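Local coordinates for protein chromatin structure-remodeling complex subunit RSC2 (Saccharomyces cerevisiae, PDB 4BB7) that forms part of the RSC complex, which remodels chromatin and positions nucleosomes in transcription regulation, and carries the BAH domain described here, a histone H3 binding domain, at residues Trp66-Arg69 with Pro70-Val74; Arg131-Ser135 with Asp136-Asn140; Lys170-Ser173 with Pro174-Leu178. One frame throughout, in Å; residues are numbered along the deposited sequence.

Contact 1 of 3, residues Trp66-Arg69 with Pro70-Val74; sequences WYYR and PEQTV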
ATOM      1  N   TRP A  66      -5.321   3.123  12.180  1.00 29.61           N
ATOM      2  CA  TRP A  66      -5.584   4.462  12.692  1.00 28.88           C
ATOM      3  C   TRP A  66      -6.681   4.486  13.745  1.00 26.36           C
ATOM      4  O   TRP A  66      -7.625   3.699  13.698  1.00 29.11           O
ATOM      5  CB  TRP A  66      -5.949   5.415  11.550  1.00 25.79           C
ATOM      6  CG  TRP A  66      -4.783   5.821  10.701  1.00 27.48           C
ATOM      7  CD1 TRP A  66      -3.470   5.510  10.907  1.00 34.37           C
ATOM      8  CD2 TRP A  66      -4.824   6.613   9.509  1.00 31.89           C
ATOM      9  NE1 TRP A  66      -2.691   6.060   9.916  1.00 34.40           N
ATOM     10  CE2 TRP A  66      -3.498   6.744   9.047  1.00 32.94           C
ATOM     11  CE3 TRP A  66      -5.855   7.227   8.788  1.00 27.31           C
ATOM     12  CZ2 TRP A  66      -3.174   7.461   7.897  1.00 32.67           C
ATOM     13  CZ3 TRP A  66      -5.530   7.941   7.648  1.00 33.62           C
ATOM     14  CH2 TRP A  66      -4.201   8.053   7.213  1.00 36.72           C
ATOM     15  N   TYR A  67      -6.537   5.397  14.700  1.00 24.90           N
ATOM     16  CA  TYR A  67      -7.569   5.671  15.689  1.00 26.73           C
ATOM     17  C   TYR A  67      -7.827   7.173  15.710  1.00 26.08           C
ATOM     18  O   TYR A  67      -6.916   7.958  15.967  1.00 24.95           O
ATOM     19  CB  TYR A  67      -7.135   5.192  17.075  1.00 23.25           C
ATOM     20  CG  TYR A  67      -7.147   3.690  17.244  1.00 26.07           C
ATOM     21  CD1 TYR A  67      -6.320   2.876  16.477  1.00 31.15           C
ATOM     22  CD2 TYR A  67      -7.970   3.085  18.186  1.00 31.40           C
ATOM     23  CE1 TYR A  67      -6.322   1.501  16.632  1.00 25.61           C
ATOM     24  CE2 TYR A  67      -7.977   1.710  18.351  1.00 32.45           C
ATOM     25  CZ  TYR A  67      -7.152   0.926  17.570  1.00 29.73           C
ATOM     26  OH  TYR A  67      -7.159  -0.437  17.733  1.00 33.28           O
ATOM     27  N   TYR A  68      -9.061   7.568  15.429  1.00 25.84           N
ATOM     28  CA  TYR A  68      -9.406   8.983  15.340  1.00 27.68           C
ATOM     29  C   TYR A  68      -9.586   9.627  16.710  1.00 27.20           C
ATOM     30  O   TYR A  68      -9.890   8.952  17.694  1.00 26.79           O
ATOM     31  CB  TYR A  68     -10.684   9.176  14.519  1.00 23.82           C
ATOM     32  CG  TYR A  68     -10.520   8.942  13.035  1.00 25.94           C
ATOM     33  CD1 TYR A  68      -9.261   8.758  12.474  1.00 30.55           C
ATOM     34  CD2 TYR A  68     -11.622   8.920  12.192  1.00 22.06           C
ATOM     35  CE1 TYR A  68      -9.108   8.549  11.114  1.00 30.54           C
ATOM     36  CE2 TYR A  68     -11.479   8.712  10.831  1.00 29.07           C
ATOM     37  CZ  TYR A  68     -10.221   8.526  10.297  1.00 33.00           C
ATOM     38  OH  TYR A  68     -10.076   8.317   8.943  1.00 30.29           O
ATOM     39  N   ARG A  69      -9.385  10.939  16.766  1.00 25.87           N
ATOM     40  CA  ARG A  69      -9.759  11.715  17.936  1.00 25.72           C
ATOM     41  C   ARG A  69     -11.143  12.283  17.648  1.00 27.25           C
ATOM     42  O   ARG A  69     -11.558  12.334  16.490  1.00 22.14           O
ATOM     43  CB  ARG A  69      -8.765  12.849  18.179  1.00 24.69           C
ATOM     44  CG  ARG A  69      -7.307  12.424  18.217  1.00 28.06           C
ATOM     45  CD  ARG A  69      -6.417  13.642  18.402  1.00 37.53           C
ATOM     46  NE  ARG A  69      -4.996  13.335  18.276  1.00 38.19           N
ATOM     47  CZ  ARG A  69      -4.157  13.239  19.303  1.00 32.55           C
ATOM     48  NH1 ARG A  69      -4.596  13.420  20.540  1.00 28.12           N
ATOM     49  NH2 ARG A  69      -2.879  12.964  19.092  1.00 31.29           N
ATOM     50  N   PRO A  70     -11.864  12.710  18.697  1.00 32.45           N
ATOM     51  CA  PRO A  70     -13.239  13.205  18.543  1.00 27.74           C
ATOM     52  C   PRO A  70     -13.380  14.256  17.440  1.00 29.38           C
ATOM     53  O   PRO A  70     -14.261  14.142  16.585  1.00 28.02           O
ATOM     54  CB  PRO A  70     -13.534  13.831  19.907  1.00 27.04           C
ATOM     55  CG  PRO A  70     -12.667  13.068  20.860  1.00 25.61           C
ATOM     56  CD  PRO A  70     -11.410  12.759  20.100  1.00 26.13           C
ATOM     57  N   GLU A  71     -12.520  15.269  17.463  1.00 30.38           N
ATOM     58  CA  GLU A  71     -12.595  16.355  16.489  1.00 24.45           C
ATOM     59  C   GLU A  71     -12.471  15.848  15.056  1.00 28.48           C
ATOM     60  O   GLU A  71     -12.762  16.574  14.106  1.00 31.13           O
ATOM     61  CB  GLU A  71     -11.511  17.398  16.759  1.00 25.25           C
ATOM     62  CG  GLU A  71     -10.090  16.853  16.692  1.00 28.79           C
ATOM     63  CD  GLU A  71      -9.548  16.428  18.052  1.00 39.17           C
ATOM     64  OE1 GLU A  71     -10.354  16.130  18.961  1.00 35.88           O
ATOM     65  OE2 GLU A  71      -8.307  16.401  18.212  1.00 39.92           O
ATOM     66  N   GLN A  72     -12.041  14.602  14.905  1.00 27.19           N
ATOM     67  CA  GLN A  72     -11.809  14.032  13.584  1.00 26.17           C
ATOM     68  C   GLN A  72     -12.976  13.182  13.087  1.00 27.30           C
ATOM     69  O   GLN A  72     -12.911  12.608  12.001  1.00 26.92           O
ATOM     70  CB  GLN A  72     -10.515  13.212  13.578  1.00 26.79           C
ATOM     71  CG  GLN A  72      -9.250  14.050  13.715  1.00 24.31           C
ATOM     72  CD  GLN A  72      -8.012  13.213  13.967  1.00 25.19           C
ATOM     73  OE1 GLN A  72      -8.077  12.151  14.594  1.00 22.72           O
ATOM     74  NE2 GLN A  72      -6.872  13.688  13.480  1.00 27.65           N
ATOM     75  N   THR A  73     -14.044  13.106  13.876  1.00 25.25           N
ATOM     76  CA  THR A  73     -15.191  12.277  13.506  1.00 27.16           C
ATOM     77  C   THR A  73     -16.462  13.082  13.245  1.00 27.95           C
ATOM     78  O   THR A  73     -16.554  14.268  13.574  1.00 28.78           O
ATOM     79  CB  THR A  73     -15.506  11.219  14.585  1.00 25.54           C
ATOM     80  OG1 THR A  73     -15.720  11.869  15.844  1.00 28.76           O
ATOM     81  CG2 THR A  73     -14.368  10.218  14.716  1.00 22.40           C
ATOM     82  N   VAL A  74     -17.440  12.420  12.644  1.00 24.65           N
ATOM     83  CA  VAL A  74     -18.767  12.987  12.483  1.00 28.24           C
ATOM     84  C   VAL A  74     -19.673  12.399  13.561  1.00 32.55           C
ATOM     85  O   VAL A  74     -19.809  11.177  13.669  1.00 28.31           O
ATOM     86  CB  VAL A  74     -19.343  12.667  11.093  1.00 24.56           C
ATOM     87  CG1 VAL A  74     -20.766  13.177  10.978  1.00 26.43           C
ATOM     88  CG2 VAL A  74     -18.461  13.272  10.007  1.00 28.37           C
TER
HETATM   89  O   HOH W   1      -5.809  10.685  15.188  1.00 27.05           O
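Gln72 turns its amide back onto the backbone of Arg69, where the strand 60-68 of the BAH domain gives way to a short 3-10 turn. Gln72 OE1 accepts from Arg69 N at 2.8 Å, and the bond is almost straight (175° at the hydrogen). The side chain reaches there because CG stands anti to its own carbonyl carbon (chi1 -69°) and the chain beyond runs extended. The same oxygen lies 2.8 Å from water 1, which also sits 3.0 Å from Tyr67 O; that water has more acceptors within reach than protons to give, so the two bonds need not both exist at once. In the backbone, Gln72 N points at Arg69 O, although its modelled position is somewhat uncertain. Pro70 O is gripped twice by Thr73, by the backbone N at 2.9 Å and by OG1 at 2.8 Å, the hydroxyl lying in the carbonyl plane on a lone pair. Thr73 OG1 is also hydrogen-bonded to His75 ND1. The methyl of Thr73 meanwhile abuts the edge of the Tyr68 ring, in its plane, with CG2 3.9 Å from Tyr68 CD2. The phenol OH of Tyr68 finds its partner in Glu134. Arg69 and Glu71 run side by side, Glu71 OE2 resting against Arg69 CD at 3.3 Å, but the charged atoms stay too far apart for a salt bridge. Each is served from the loop before strand 45-54: Lys43 pairs with Glu71, and Pro44 O takes an N-H from Arg69. The first N-H beyond the strand is thus taken by a side-chain amide from the turn that follows, and the bend is held largely by bonds to backbone atoms, the charged ends of Arg69 and Glu71 being tied to another loop.

Contact 2 of 3, residues Arg131-Ser135 with Asp136-Asn140; sequences RYNES and DKIFN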
ATOM      1  N   ARG A 131     -15.642   1.839  18.447  1.00 29.42           N
ATOM      2  CA  ARG A 131     -15.077   1.844  17.106  1.00 27.90           C
ATOM      3  C   ARG A 131     -15.945   2.734  16.223  1.00 27.73           C
ATOM      4  O   ARG A 131     -17.130   2.935  16.503  1.00 25.81           O
ATOM      5  CB  ARG A 131     -14.974   0.426  16.535  1.00 27.54           C
ATOM      6  CG  ARG A 131     -16.250  -0.394  16.616  1.00 37.12           C
ATOM      7  CD  ARG A 131     -16.049  -1.765  15.973  1.00 45.30           C
ATOM      8  NE  ARG A 131     -17.213  -2.637  16.117  1.00 38.65           N
ATOM      9  CZ  ARG A 131     -18.202  -2.717  15.234  1.00 41.82           C
ATOM     10  NH1 ARG A 131     -18.178  -1.970  14.135  1.00 40.70           N
ATOM     11  NH2 ARG A 131     -19.220  -3.542  15.448  1.00 42.84           N
ATOM     12  N   TYR A 132     -15.350   3.272  15.163  1.00 29.33           N
ATOM     13  CA  TYR A 132     -16.004   4.283  14.341  1.00 29.13           C
ATOM     14  C   TYR A 132     -16.273   3.804  12.915  1.00 30.78           C
ATOM     15  O   TYR A 132     -15.350   3.457  12.176  1.00 32.42           O
ATOM     16  CB  TYR A 132     -15.151   5.555  14.330  1.00 28.68           C
ATOM     17  CG  TYR A 132     -15.676   6.683  13.469  1.00 26.71           C
ATOM     18  CD1 TYR A 132     -16.873   7.316  13.771  1.00 26.83           C
ATOM     19  CD2 TYR A 132     -14.951   7.139  12.371  1.00 31.79           C
ATOM     20  CE1 TYR A 132     -17.347   8.359  12.993  1.00 27.97           C
ATOM     21  CE2 TYR A 132     -15.415   8.181  11.589  1.00 30.09           C
ATOM     22  CZ  TYR A 132     -16.617   8.787  11.904  1.00 31.08           C
ATOM     23  OH  TYR A 132     -17.085   9.826  11.131  1.00 30.16           O
ATOM     24  N   ASN A 133     -17.548   3.787  12.539  1.00 27.83           N
ATOM     25  CA  ASN A 133     -17.956   3.466  11.176  1.00 30.37           C
ATOM     26  C   ASN A 133     -17.852   4.703  10.283  1.00 28.87           C
ATOM     27  O   ASN A 133     -18.641   5.636  10.413  1.00 32.35           O
ATOM     28  CB  ASN A 133     -19.394   2.933  11.182  1.00 31.91           C
ATOM     29  CG  ASN A 133     -19.911   2.593   9.788  1.00 34.18           C
ATOM     30  OD1 ASN A 133     -19.393   3.070   8.777  1.00 33.06           O
ATOM     31  ND2 ASN A 133     -20.953   1.773   9.736  1.00 27.11           N
ATOM     32  N   GLU A 134     -16.878   4.707   9.379  1.00 30.22           N
ATOM     33  CA  GLU A 134     -16.645   5.859   8.507  1.00 32.26           C
ATOM     34  C   GLU A 134     -17.672   5.994   7.386  1.00 27.49           C
ATOM     35  O   GLU A 134     -17.800   7.048   6.770  1.00 23.04           O
ATOM     36  CB  GLU A 134     -15.245   5.787   7.898  1.00 39.06           C
ATOM     37  CG  GLU A 134     -14.129   6.168   8.845  1.00 34.39           C
ATOM     38  CD  GLU A 134     -12.766   5.975   8.221  1.00 34.60           C
ATOM     39  OE1 GLU A 134     -12.414   4.817   7.914  1.00 34.91           O
ATOM     40  OE2 GLU A 134     -12.053   6.982   8.025  1.00 39.96           O
ATOM     41  N   SER A 135     -18.395   4.919   7.110  1.00 32.95           N
ATOM     42  CA  SER A 135     -19.372   4.931   6.034  1.00 30.03           C
ATOM     43  C   SER A 135     -20.712   5.505   6.495  1.00 31.19           C
ATOM     44  O   SER A 135     -21.281   6.377   5.842  1.00 30.81           O
ATOM     45  CB  SER A 135     -19.552   3.522   5.475  1.00 32.86           C
ATOM     46  OG  SER A 135     -18.313   3.005   5.014  1.00 36.47           O
ATOM     47  N   ASP A 136     -21.203   5.028   7.632  1.00 34.65           N
ATOM     48  CA  ASP A 136     -22.498   5.466   8.140  1.00 29.31           C
ATOM     49  C   ASP A 136     -22.357   6.438   9.314  1.00 29.71           C
ATOM     50  O   ASP A 136     -23.348   6.986   9.801  1.00 24.96           O
ATOM     51  CB  ASP A 136     -23.332   4.254   8.548  1.00 21.38           C
ATOM     52  CG  ASP A 136     -23.377   3.191   7.467  1.00 33.24           C
ATOM     53  OD1 ASP A 136     -24.151   3.356   6.498  1.00 38.16           O
ATOM     54  OD2 ASP A 136     -22.639   2.188   7.585  1.00 31.41           O
ATOM     55  N   LYS A 137     -21.120   6.647   9.755  1.00 26.36           N
ATOM     56  CA  LYS A 137     -20.841   7.507  10.898  1.00 23.89           C
ATOM     57  C   LYS A 137     -21.509   6.964  12.160  1.00 26.79           C
ATOM     58  O   LYS A 137     -22.149   7.700  12.910  1.00 23.42           O
ATOM     59  CB  LYS A 137     -21.290   8.943  10.619  1.00 29.70           C
ATOM     60  CG  LYS A 137     -20.850   9.477   9.258  1.00 28.93           C
ATOM     61  CD  LYS A 137     -19.361   9.273   9.038  1.00 25.54           C
ATOM     62  CE  LYS A 137     -18.904   9.907   7.736  1.00 30.64           C
ATOM     63  NZ  LYS A 137     -19.644   9.369   6.560  1.00 34.46           N
ATOM     64  N   ILE A 138     -21.349   5.664  12.380  1.00 29.16           N
ATOM     65  CA  ILE A 138     -21.906   4.992  13.545  1.00 25.47           C
ATOM     66  C   ILE A 138     -20.807   4.662  14.546  1.00 26.79           C
ATOM     67  O   ILE A 138     -19.731   4.212  14.166  1.00 26.93           O
ATOM     68  CB  ILE A 138     -22.588   3.667  13.147  1.00 22.56           C
ATOM     69  CG1 ILE A 138     -23.823   3.934  12.291  1.00 23.56           C
ATOM     70  CG2 ILE A 138     -22.964   2.867  14.382  1.00 26.36           C
ATOM     71  CD1 ILE A 138     -24.878   4.761  12.993  1.00 30.10           C
ATOM     72  N   PHE A 139     -21.083   4.891  15.825  1.00 26.69           N
ATOM     73  CA  PHE A 139     -20.190   4.446  16.882  1.00 29.58           C
ATOM     74  C   PHE A 139     -20.726   3.133  17.448  1.00 26.81           C
ATOM     75  O   PHE A 139     -21.889   3.052  17.825  1.00 22.76           O
ATOM     76  CB  PHE A 139     -20.106   5.488  18.003  1.00 26.42           C
ATOM     77  CG  PHE A 139     -19.424   6.777  17.608  1.00 28.12           C
ATOM     78  CD1 PHE A 139     -20.093   7.734  16.864  1.00 26.92           C
ATOM     79  CD2 PHE A 139     -18.125   7.043  18.015  1.00 29.95           C
ATOM     80  CE1 PHE A 139     -19.472   8.922  16.512  1.00 23.71           C
ATOM     81  CE2 PHE A 139     -17.500   8.232  17.667  1.00 27.13           C
ATOM     82  CZ  PHE A 139     -18.177   9.170  16.915  1.00 24.01           C
ATOM     83  N   ASN A 140     -19.879   2.110  17.500  1.00 26.90           N
ATOM     84  CA  ASN A 140     -20.259   0.823  18.076  1.00 24.82           C
ATOM     85  C   ASN A 140     -19.350   0.425  19.230  1.00 26.53           C
ATOM     86  O   ASN A 140     -18.131   0.367  19.074  1.00 29.50           O
ATOM     87  CB  ASN A 140     -20.243  -0.275  17.010  1.00 28.37           C
ATOM     88  CG  ASN A 140     -21.358  -0.118  15.992  1.00 32.64           C
ATOM     89  OD1 ASN A 140     -21.105   0.016  14.796  1.00 30.20           O
ATOM     90  ND2 ASN A 140     -22.603  -0.134  16.466  1.00 35.20           N
TER
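Tyr132 and Phe139 project from the same face of a tight antiparallel hairpin, a non-hydrogen-bonded pair whose rings meet obliquely. Their planes stand at 53°, and Tyr132 CD1 lies over one face of the Phe139 ring, toward its rim, 3.9 Å from CZ. Arg131 and Asn140, the next pair along and hydrogen-bonded to each other in both directions through the backbone, sit on the other face. Arg131 lays its guanidinium over Asn140, whose CB is centred against one face of the group, 3.6 Å from CZ. The approach follows from CG lying between the backbone N and carbonyl carbon of Arg131 (chi1 51°), with an extended chain beyond it. Nearer the turn, Asn133 works with both ends of its amide. OD1 accepts from Ser135 N at 2.7 Å, making an Asx turn, and from Asp136 N at 2.9 Å, the latter donor standing well above the carbonyl plane. ND2 gives one of its hydrogens to the anti lone pair of Asp136 OD2 at 2.8 Å, with amide and carboxylate planes nearly perpendicular (84°). Lys137 and Ile138 both face Asn133 in a G1 beta bulge, Lys137 taking the left-handed conformation. Its side chain doubles back, passing CD within 3.1 Å of Tyr132 OH and bringing NZ to 3.0 Å from Glu134 O, above the carbonyl plane; a bond to Ser135 O is weak. A sulfate ion, probably from the crystallisation liquor, lies about 4 Å from the Arg131 side chain. The hairpin of strands 130-133 and 138-141 leans on strand 87-96: Tyr132 and Phe139 pack on Met87, Tyr132 bonds to Lys88 through the backbone, and Glu134, already bonded to Tyr68 OH, also accepts from Gln91 NE2. Tyr132 OH is hydrogen-bonded to Val74 N after strand 60-68, and Arg79 makes a cation-pi contact with Phe139.

Contact 3 of 3, residues Lys170-Ser173 with Pro174-Leu178; sequences KYPS and PIRHL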
ATOM      1  N   LYS A 170     -16.950  12.976  31.538  1.00 32.23           N
ATOM      2  CA  LYS A 170     -17.115  13.069  30.095  1.00 29.00           C
ATOM      3  C   LYS A 170     -17.110  14.547  29.730  1.00 28.99           C
ATOM      4  O   LYS A 170     -17.449  15.390  30.557  1.00 30.33           O
ATOM      5  CB  LYS A 170     -18.424  12.413  29.652  1.00 29.38           C
ATOM      6  CG  LYS A 170     -18.352  10.906  29.449  1.00 27.05           C
ATOM      7  CD  LYS A 170     -17.577  10.564  28.191  1.00 33.07           C
ATOM      8  CE  LYS A 170     -17.911   9.171  27.685  1.00 27.13           C
ATOM      9  NZ  LYS A 170     -19.250   9.108  27.048  1.00 28.94           N
ATOM     10  N   TYR A 171     -16.722  14.860  28.497  1.00 24.92           N
ATOM     11  CA  TYR A 171     -16.570  16.246  28.074  1.00 25.35           C
ATOM     12  C   TYR A 171     -17.318  16.514  26.778  1.00 24.63           C
ATOM     13  O   TYR A 171     -17.408  15.641  25.921  1.00 24.74           O
ATOM     14  CB  TYR A 171     -15.086  16.597  27.919  1.00 27.86           C
ATOM     15  CG  TYR A 171     -14.289  16.372  29.185  1.00 25.78           C
ATOM     16  CD1 TYR A 171     -13.938  15.089  29.591  1.00 31.73           C
ATOM     17  CD2 TYR A 171     -13.900  17.438  29.979  1.00 29.65           C
ATOM     18  CE1 TYR A 171     -13.216  14.877  30.756  1.00 36.21           C
ATOM     19  CE2 TYR A 171     -13.177  17.239  31.143  1.00 32.30           C
ATOM     20  CZ  TYR A 171     -12.838  15.959  31.526  1.00 38.64           C
ATOM     21  OH  TYR A 171     -12.120  15.766  32.684  1.00 40.08           O
ATOM     22  N   PRO A 172     -17.860  17.732  26.636  1.00 25.74           N
ATOM     23  CA  PRO A 172     -18.609  18.119  25.438  1.00 24.68           C
ATOM     24  C   PRO A 172     -17.701  18.176  24.214  1.00 30.11           C
ATOM     25  O   PRO A 172     -16.500  18.432  24.340  1.00 26.67           O
ATOM     26  CB  PRO A 172     -19.113  19.520  25.784  1.00 30.00           C
ATOM     27  CG  PRO A 172     -18.115  20.041  26.765  1.00 26.80           C
ATOM     28  CD  PRO A 172     -17.727  18.847  27.588  1.00 27.93           C
ATOM     29  N   SER A 173     -18.283  17.941  23.043  1.00 28.36           N
ATOM     30  CA  SER A 173     -17.536  17.881  21.795  1.00 23.33           C
ATOM     31  C   SER A 173     -16.657  19.104  21.587  1.00 31.48           C
ATOM     32  O   SER A 173     -17.090  20.232  21.823  1.00 30.22           O
ATOM     33  CB  SER A 173     -18.492  17.740  20.611  1.00 22.18           C
ATOM     34  OG  SER A 173     -17.784  17.797  19.386  1.00 29.68           O
ATOM     35  N   PRO A 174     -15.418  18.879  21.129  1.00 29.80           N
ATOM     36  CA  PRO A 174     -14.473  19.957  20.832  1.00 25.86           C
ATOM     37  C   PRO A 174     -14.851  20.710  19.554  1.00 29.51           C
ATOM     38  O   PRO A 174     -14.334  21.800  19.325  1.00 31.53           O
ATOM     39  CB  PRO A 174     -13.151  19.211  20.637  1.00 27.95           C
ATOM     40  CG  PRO A 174     -13.555  17.870  20.151  1.00 29.56           C
ATOM     41  CD  PRO A 174     -14.845  17.550  20.860  1.00 26.14           C
ATOM     42  N   ILE A 175     -15.741  20.143  18.742  1.00 29.47           N
ATOM     43  CA  ILE A 175     -16.171  20.804  17.508  1.00 29.22           C
ATOM     44  C   ILE A 175     -17.653  21.167  17.530  1.00 29.85           C
ATOM     45  O   ILE A 175     -18.263  21.395  16.487  1.00 30.94           O
ATOM     46  CB  ILE A 175     -15.868  19.956  16.244  1.00 30.48           C
ATOM     47  CG1 ILE A 175     -16.537  18.582  16.330  1.00 25.83           C
ATOM     48  CG2 ILE A 175     -14.361  19.814  16.035  1.00 31.70           C
ATOM     49  CD1 ILE A 175     -16.290  17.710  15.115  1.00 23.88           C
ATOM     50  N   ARG A 176     -18.230  21.225  18.722  1.00 30.50           N
ATOM     51  CA  ARG A 176     -19.621  21.633  18.858  1.00 36.27           C
ATOM     52  C   ARG A 176     -19.828  22.993  18.198  1.00 33.67           C
ATOM     53  O   ARG A 176     -20.912  23.288  17.695  1.00 27.95           O
ATOM     54  CB  ARG A 176     -20.019  21.693  20.334  1.00 26.27           C
ATOM     55  CG  ARG A 176     -19.060  22.505  21.183  1.00 32.22           C
ATOM     56  CD  ARG A 176     -19.516  22.598  22.626  1.00 35.31           C
ATOM     57  NE  ARG A 176     -18.454  23.115  23.482  1.00 41.53           N
ATOM     58  CZ  ARG A 176     -18.607  23.416  24.767  1.00 45.60           C
ATOM     59  NH1 ARG A 176     -19.787  23.258  25.351  1.00 41.42           N
ATOM     60  NH2 ARG A 176     -17.578  23.883  25.467  1.00 42.55           N
ATOM     61  N   HIS A 177     -18.773  23.807  18.190  1.00 27.73           N
ATOM     62  CA  HIS A 177     -18.854  25.162  17.652  1.00 30.53           C
ATOM     63  C   HIS A 177     -19.038  25.184  16.140  1.00 31.27           C
ATOM     64  O   HIS A 177     -19.187  26.250  15.546  1.00 30.58           O
ATOM     65  CB  HIS A 177     -17.617  25.977  18.039  1.00 34.76           C
ATOM     66  CG  HIS A 177     -16.373  25.584  17.303  1.00 39.04           C
ATOM     67  ND1 HIS A 177     -15.838  24.316  17.368  1.00 42.85           N
ATOM     68  CD2 HIS A 177     -15.554  26.295  16.493  1.00 39.43           C
ATOM     69  CE1 HIS A 177     -14.745  24.263  16.628  1.00 38.23           C
ATOM     70  NE2 HIS A 177     -14.550  25.451  16.087  1.00 35.60           N
ATOM     71  N   LEU A 178     -19.036  24.009  15.520  1.00 31.38           N
ATOM     72  CA  LEU A 178     -19.183  23.918  14.073  1.00 28.79           C
ATOM     73  C   LEU A 178     -20.604  23.567  13.651  1.00 28.49           C
ATOM     74  O   LEU A 178     -20.849  23.249  12.487  1.00 31.06           O
ATOM     75  CB  LEU A 178     -18.211  22.890  13.497  1.00 29.58           C
ATOM     76  CG  LEU A 178     -16.733  23.129  13.793  1.00 35.04           C
ATOM     77  CD1 LEU A 178     -15.907  21.951  13.305  1.00 31.92           C
ATOM     78  CD2 LEU A 178     -16.267  24.433  13.163  1.00 32.24           C
TER
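A type I beta turn from Ser173 to Arg176 follows strand 166-172 and leads it into a brief 3-10 segment. Ser173 holds the turn from both its backbone and its side chain. OG, anti to the backbone N (chi1 175°) and beside the carbonyl carbon, leans over the turn and accepts from Ile175 N at 3.2 Å with 155° at the hydrogen; a hydroxyl taking the N-H two residues on makes this an ST turn laid over the beta turn. The bond expected of the beta turn itself, Arg176 N to Ser173 O, is long at 3.4 Å and weak. Pro174 occupies the second position of the turn, where its ring fixes a phi suited to type I geometry. CB of Ile175 points away, yet CG1 lies 3.4 Å from Ser173 OG, and the residue packs on Val206 of strand 206-207. The Arg176 chain runs back across the turn, its CG 3.1 Å from Ser173 O, and ends with one face of the guanidinium against the Pro172 ring, Pro172 CB lying 3.8 Å from Arg176 NH1. Side by side, the two point the same way. Beyond the turn, Leu178 N donates to Ile175 O at 2.9 Å. Ser173 OG is also hydrogen-bonded to His75 NE2, which ties the end of the strand to the segment 75-76, and Pro172 rests on Pro233.

Contact 1 lies nearest the middle of the chain, about 7 Å from its centre, and like contact 3, about 15 Å out, it is partly buried; contact 2, about 13 Å out, is a surface contact. Contacts 1 and 2 touch directly through their tyrosine hydroxyls, one from each side. Contact 3 meets contact 1 by packing of Ile175 and Pro174 on Pro70, Glu71 and Thr73, and the imidazole of His75 bridges Thr73 and Ser173. Contacts 2 and 3 stay about 9 Å apart at their nearest atoms. All three turn the chain beyond a strand, but only contact 2 pairs two strands; in all three a side-chain oxygen (Gln72, Asn133, Ser173) catches a backbone N-H.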